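Local coordinates for insecticidal protein (Brevibacillus laterosporus, PDB 7ML9) that is active against the western corn rootworm and probably acts by forming beta-barrel pores in membranes, as relatives of the epsilon-toxin/MTX2 family do, at residues G239-Q251 and R258-K270. Sequence-based numbering, arbitrary orientation.
Sequences GVNIGAVLTKCQQ and RNFQPSGRDVIVK. With EDO (1,2-ethanediol), chain H.
Asn241 lays its CB over the centre of one face of the Arg265 guanidinium, 3.7 Å above the plane, with the amide turned 50° from it. The Phe260 ring leads away from helix 242-251: Val269 CG2 sits near the rim of one face, and Phe260 CB touches Leu246 CD2. From the N-cap position, Asn241 OD1 accepts from Ala244 N (2.8 Å). CG of Asn241 stands between the backbone N and the carbonyl carbon (chi1 66°), which brings OD1 to Ala244 N. Gly243 then meets the type II' turn Ser263-Asp266 of a beta hairpin, in a domain of the aerolysin/epsilon-toxin class: Gly243 N donates to Arg265 O (3.0 Å) from above the carbonyl plane, and Gly243 CA makes a CH...O contact with Gly264 O (3.3 Å). Leu246, with CG anti to the backbone N (chi1 176°), drives CD2 between Pro262 CD and Val267 CG1, 3.7 Å from each. Thr247 OG1 rests by Pro262 CB and donates to Gly243 O, which also takes Thr247 N from the opposite face. One turn on, Gln250 NE2 donates a hydrogen bond to Phe260 O (3.0 Å); the oxygen lies close to the Gln250 amide plane, while the donor stands above the Phe260 carbonyl plane. On the helix's other flank, Val245 and Cys249 pack on Leu35 of helix 28-48.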
loop_
_atom_site.group_PDB
_atom_site.type_symbol
_atom_site.label_atom_id
_atom_site.label_comp_id
_atom_site.label_asym_id
_atom_site.label_seq_id
_atom_site.Cartn_x
_atom_site.Cartn_y
_atom_site.Cartn_z
ATOM N N GLY A 239 31.473 -15.712 11.045
ATOM C CA GLY A 239 30.134 -15.180 10.830
ATOM C C GLY A 239 29.853 -14.046 11.792
ATOM O O GLY A 239 30.229 -14.109 12.963
ATOM N N VAL A 240 29.202 -12.999 11.285
ATOM C CA VAL A 240 28.767 -11.861 12.086
ATOM C C VAL A 240 27.332 -11.515 11.670
ATOM O O VAL A 240 26.994 -11.599 10.487
ATOM C CB VAL A 240 29.696 -10.642 11.890
ATOM C CG1 VAL A 240 29.143 -9.425 12.646
ATOM C CG2 VAL A 240 31.135 -10.965 12.383
ATOM N N ASN A 241 26.500 -11.121 12.634
ATOM C CA ASN A 241 25.095 -10.802 12.353
ATOM C C ASN A 241 24.972 -9.732 11.270
ATOM O O ASN A 241 25.806 -8.828 11.152
ATOM C CB ASN A 241 24.374 -10.345 13.632
ATOM C CG ASN A 241 24.899 -8.998 14.181
ATOM O OD1 ASN A 241 24.505 -7.928 13.723
ATOM N ND2 ASN A 241 25.756 -9.062 15.189
ATOM N N ILE A 242 23.909 -9.843 10.467
ATOM C CA ILE A 242 23.813 -9.004 9.281
ATOM C C ILE A 242 23.609 -7.542 9.661
ATOM O O ILE A 242 23.985 -6.649 8.897
ATOM C CB ILE A 242 22.687 -9.490 8.335
ATOM C CG1 ILE A 242 21.389 -9.720 9.108
ATOM C CG2 ILE A 242 23.097 -10.763 7.574
ATOM C CD1 ILE A 242 20.169 -9.996 8.162
ATOM N N GLY A 243 23.010 -7.264 10.823
ATOM C CA GLY A 243 22.807 -5.871 11.204
ATOM C C GLY A 243 24.123 -5.124 11.355
ATOM O O GLY A 243 24.266 -3.983 10.898
ATOM N N ALA A 244 25.107 -5.766 11.985
ATOM C CA ALA A 244 26.410 -5.132 12.145
ATOM C C ALA A 244 27.148 -5.057 10.819
ATOM O O ALA A 244 27.809 -4.051 10.529
ATOM C CB ALA A 244 27.247 -5.893 13.178
ATOM N N VAL A 245 27.056 -6.109 10.001
ATOM C CA VAL A 245 27.734 -6.075 8.714
ATOM C C VAL A 245 27.120 -5.004 7.822
ATOM O O VAL A 245 27.836 -4.269 7.137
ATOM C CB VAL A 245 27.714 -7.465 8.052
ATOM C CG1 VAL A 245 28.322 -7.409 6.636
ATOM C CG2 VAL A 245 28.455 -8.486 8.943
ATOM N N LEU A 246 25.784 -4.870 7.832
ATOM C CA LEU A 246 25.174 -3.811 7.028
ATOM C C LEU A 246 25.587 -2.432 7.529
ATOM O O LEU A 246 25.867 -1.539 6.731
ATOM C CB LEU A 246 23.644 -3.939 7.037
ATOM C CG LEU A 246 22.901 -2.814 6.300
ATOM C CD1 LEU A 246 23.123 -2.893 4.789
ATOM C CD2 LEU A 246 21.398 -2.827 6.635
ATOM N N THR A 247 25.619 -2.240 8.845
ATOM C CA THR A 247 26.011 -0.946 9.383
ATOM C C THR A 247 27.394 -0.554 8.885
ATOM O O THR A 247 27.611 0.585 8.456
ATOM C CB THR A 247 25.964 -0.982 10.910
ATOM O OG1 THR A 247 24.642 -1.335 11.334
ATOM C CG2 THR A 247 26.352 0.376 11.526
ATOM N N LYS A 248 28.325 -1.513 8.869
ATOM C CA LYS A 248 29.681 -1.231 8.417
ATOM C C LYS A 248 29.703 -0.897 6.936
ATOM O O LYS A 248 30.319 0.095 6.517
ATOM C CB LYS A 248 30.580 -2.444 8.714
ATOM C CG LYS A 248 32.006 -2.292 8.201
ATOM C CD LYS A 248 32.852 -3.501 8.603
ATOM C CE LYS A 248 34.302 -3.306 8.147
ATOM N NZ LYS A 248 35.025 -4.604 8.212
ATOM N N CYS A 249 29.019 -1.715 6.127
ATOM C CA CYS A 249 29.058 -1.562 4.683
ATOM C C CYS A 249 28.443 -0.234 4.247
ATOM O O CYS A 249 28.952 0.416 3.320
ATOM C CB CYS A 249 28.332 -2.745 4.044
ATOM S SG CYS A 249 29.439 -4.216 3.946
ATOM N N GLN A 250 27.373 0.194 4.924
ATOM C CA GLN A 250 26.765 1.487 4.607
ATOM C C GLN A 250 27.661 2.646 5.031
ATOM O O GLN A 250 27.789 3.630 4.293
ATOM C CB GLN A 250 25.389 1.580 5.261
ATOM C CG GLN A 250 24.390 0.655 4.553
ATOM C CD GLN A 250 22.954 0.803 5.054
ATOM O OE1 GLN A 250 22.709 1.017 6.240
ATOM N NE2 GLN A 250 22.002 0.664 4.142
ATOM N N GLN A 251 28.314 2.534 6.195
ATOM C CA GLN A 251 29.285 3.546 6.608
ATOM C C GLN A 251 30.443 3.655 5.614
ATOM O O GLN A 251 30.886 4.764 5.281
ATOM C CB GLN A 251 29.787 3.215 8.016
ATOM C CG GLN A 251 30.707 4.257 8.629
ATOM C CD GLN A 251 31.137 3.867 10.024
ATOM O OE1 GLN A 251 31.938 2.952 10.211
ATOM N NE2 GLN A 251 30.605 4.549 11.008
ATOM N N ARG A 258 20.532 0.580 -0.574
ATOM C CA ARG A 258 19.760 1.783 -0.264
ATOM C C ARG A 258 18.417 1.468 0.387
ATOM O O ARG A 258 17.886 2.292 1.134
ATOM C CB ARG A 258 19.542 2.604 -1.535
ATOM C CG ARG A 258 20.679 3.582 -1.808
ATOM C CD ARG A 258 20.428 4.397 -3.069
ATOM N NE ARG A 258 20.907 3.694 -4.254
ATOM C CZ ARG A 258 20.404 3.847 -5.474
ATOM N NH1 ARG A 258 19.404 4.694 -5.687
ATOM N NH2 ARG A 258 20.909 3.153 -6.486
ATOM N N ASN A 259 17.845 0.295 0.132
ATOM C CA ASN A 259 16.554 -0.047 0.715
ATOM C C ASN A 259 16.686 -0.998 1.901
ATOM O O ASN A 259 15.719 -1.683 2.251
ATOM C CB ASN A 259 15.607 -0.615 -0.353
ATOM C CG ASN A 259 16.093 -1.920 -0.957
ATOM O OD1 ASN A 259 17.287 -2.128 -1.144
ATOM N ND2 ASN A 259 15.149 -2.804 -1.287
ATOM N N PHE A 260 17.857 -1.030 2.542
ATOM C CA PHE A 260 18.093 -1.797 3.753
ATOM C C PHE A 260 18.448 -0.837 4.876
ATOM O O PHE A 260 19.088 0.195 4.655
ATOM C CB PHE A 260 19.252 -2.805 3.600
ATOM C CG PHE A 260 18.968 -3.950 2.656
ATOM C CD1 PHE A 260 18.925 -3.741 1.289
ATOM C CD2 PHE A 260 18.781 -5.240 3.141
ATOM C CE1 PHE A 260 18.682 -4.797 0.416
ATOM C CE2 PHE A 260 18.549 -6.306 2.267
ATOM C CZ PHE A 260 18.491 -6.075 0.911
ATOM N N GLN A 261 18.057 -1.207 6.091
ATOM C CA GLN A 261 18.322 -0.414 7.264
ATOM C C GLN A 261 18.679 -1.365 8.398
ATOM O O GLN A 261 17.961 -2.356 8.611
ATOM C CB GLN A 261 17.067 0.395 7.611
ATOM C CG GLN A 261 17.179 1.382 8.724
ATOM C CD GLN A 261 15.843 2.106 8.901
ATOM O OE1 GLN A 261 15.431 2.881 8.041
ATOM N NE2 GLN A 261 15.159 1.828 9.995
ATOM N N PRO A 262 19.748 -1.104 9.153
ATOM C CA PRO A 262 20.053 -1.973 10.293
ATOM C C PRO A 262 19.039 -1.806 11.412
ATOM O O PRO A 262 18.471 -0.731 11.621
ATOM C CB PRO A 262 21.451 -1.519 10.740
ATOM C CG PRO A 262 21.610 -0.144 10.204
ATOM C CD PRO A 262 20.765 -0.057 8.947
ATOM N N SER A 263 18.827 -2.893 12.146
ATOM C CA SER A 263 17.914 -2.865 13.287
ATOM C C SER A 263 18.486 -3.841 14.316
ATOM O O SER A 263 18.055 -4.993 14.423
ATOM C CB SER A 263 16.484 -3.228 12.883
ATOM O OG SER A 263 15.631 -3.281 14.014
ATOM N N GLY A 264 19.481 -3.365 15.068
ATOM C CA GLY A 264 20.193 -4.249 15.978
ATOM C C GLY A 264 20.919 -5.326 15.181
ATOM O O GLY A 264 21.637 -5.035 14.219
ATOM N N ARG A 265 20.712 -6.590 15.560
ATOM C CA ARG A 265 21.306 -7.709 14.824
ATOM C C ARG A 265 20.601 -8.007 13.502
ATOM O O ARG A 265 21.157 -8.746 12.682
ATOM C CB ARG A 265 21.292 -8.977 15.689
ATOM C CG ARG A 265 22.051 -8.859 17.012
ATOM C CD ARG A 265 21.883 -10.127 17.866
ATOM N NE ARG A 265 22.259 -11.335 17.125
ATOM C CZ ARG A 265 23.501 -11.806 17.047
ATOM N NH1 ARG A 265 24.486 -11.177 17.675
ATOM N NH2 ARG A 265 23.758 -12.905 16.343
ATOM N N ASP A 266 19.408 -7.457 13.270
ATOM C CA ASP A 266 18.630 -7.732 12.072
ATOM C C ASP A 266 18.768 -6.575 11.085
ATOM O O ASP A 266 19.431 -5.563 11.350
ATOM C CB ASP A 266 17.148 -7.958 12.425
ATOM C CG ASP A 266 16.956 -8.970 13.550
ATOM O OD1 ASP A 266 17.360 -10.151 13.381
ATOM O OD2 ASP A 266 16.408 -8.582 14.613
ATOM N N VAL A 267 18.130 -6.726 9.926
ATOM C CA VAL A 267 18.003 -5.632 8.976
ATOM C C VAL A 267 16.534 -5.528 8.575
ATOM O O VAL A 267 15.790 -6.516 8.571
ATOM C CB VAL A 267 18.894 -5.795 7.716
ATOM C CG1 VAL A 267 20.390 -6.107 8.082
ATOM C CG2 VAL A 267 18.348 -6.851 6.842
ATOM N N ILE A 268 16.118 -4.314 8.246
ATOM C CA ILE A 268 14.783 -4.059 7.702
ATOM C C ILE A 268 14.942 -3.742 6.226
ATOM O O ILE A 268 15.745 -2.877 5.855
ATOM C CB ILE A 268 14.084 -2.908 8.447
ATOM C CG1 ILE A 268 13.873 -3.275 9.909
ATOM C CG2 ILE A 268 12.755 -2.551 7.768
ATOM C CD1 ILE A 268 13.495 -2.088 10.774
ATOM N N VAL A 269 14.194 -4.444 5.379
ATOM C CA VAL A 269 14.239 -4.220 3.942
ATOM C C VAL A 269 12.900 -3.628 3.509
ATOM O O VAL A 269 11.851 -4.005 4.035
ATOM C CB VAL A 269 14.578 -5.516 3.177
ATOM C CG1 VAL A 269 13.523 -6.594 3.366
ATOM C CG2 VAL A 269 14.804 -5.218 1.708
ATOM N N LYS A 270 12.941 -2.688 2.568
ATOM C CA LYS A 270 11.767 -1.900 2.199
ATOM C C LYS A 270 11.404 -2.147 0.747
ATOM O O LYS A 270 12.280 -2.126 -0.124
ATOM C CB LYS A 270 12.011 -0.408 2.419
ATOM C CG LYS A 270 10.769 0.458 2.191
ATOM C CD LYS A 270 11.114 1.939 2.144
ATOM C CE LYS A 270 11.139 2.436 0.704
ATOM N NZ LYS A 270 9.769 2.537 0.120
HETATM C C1 EDO H . 32.859 -7.143 10.687
HETATM O O1 EDO H . 33.312 -6.917 9.345
HETATM C C2 EDO H . 31.671 -6.242 10.997
HETATM O O2 EDO H . 31.605 -6.066 12.414
#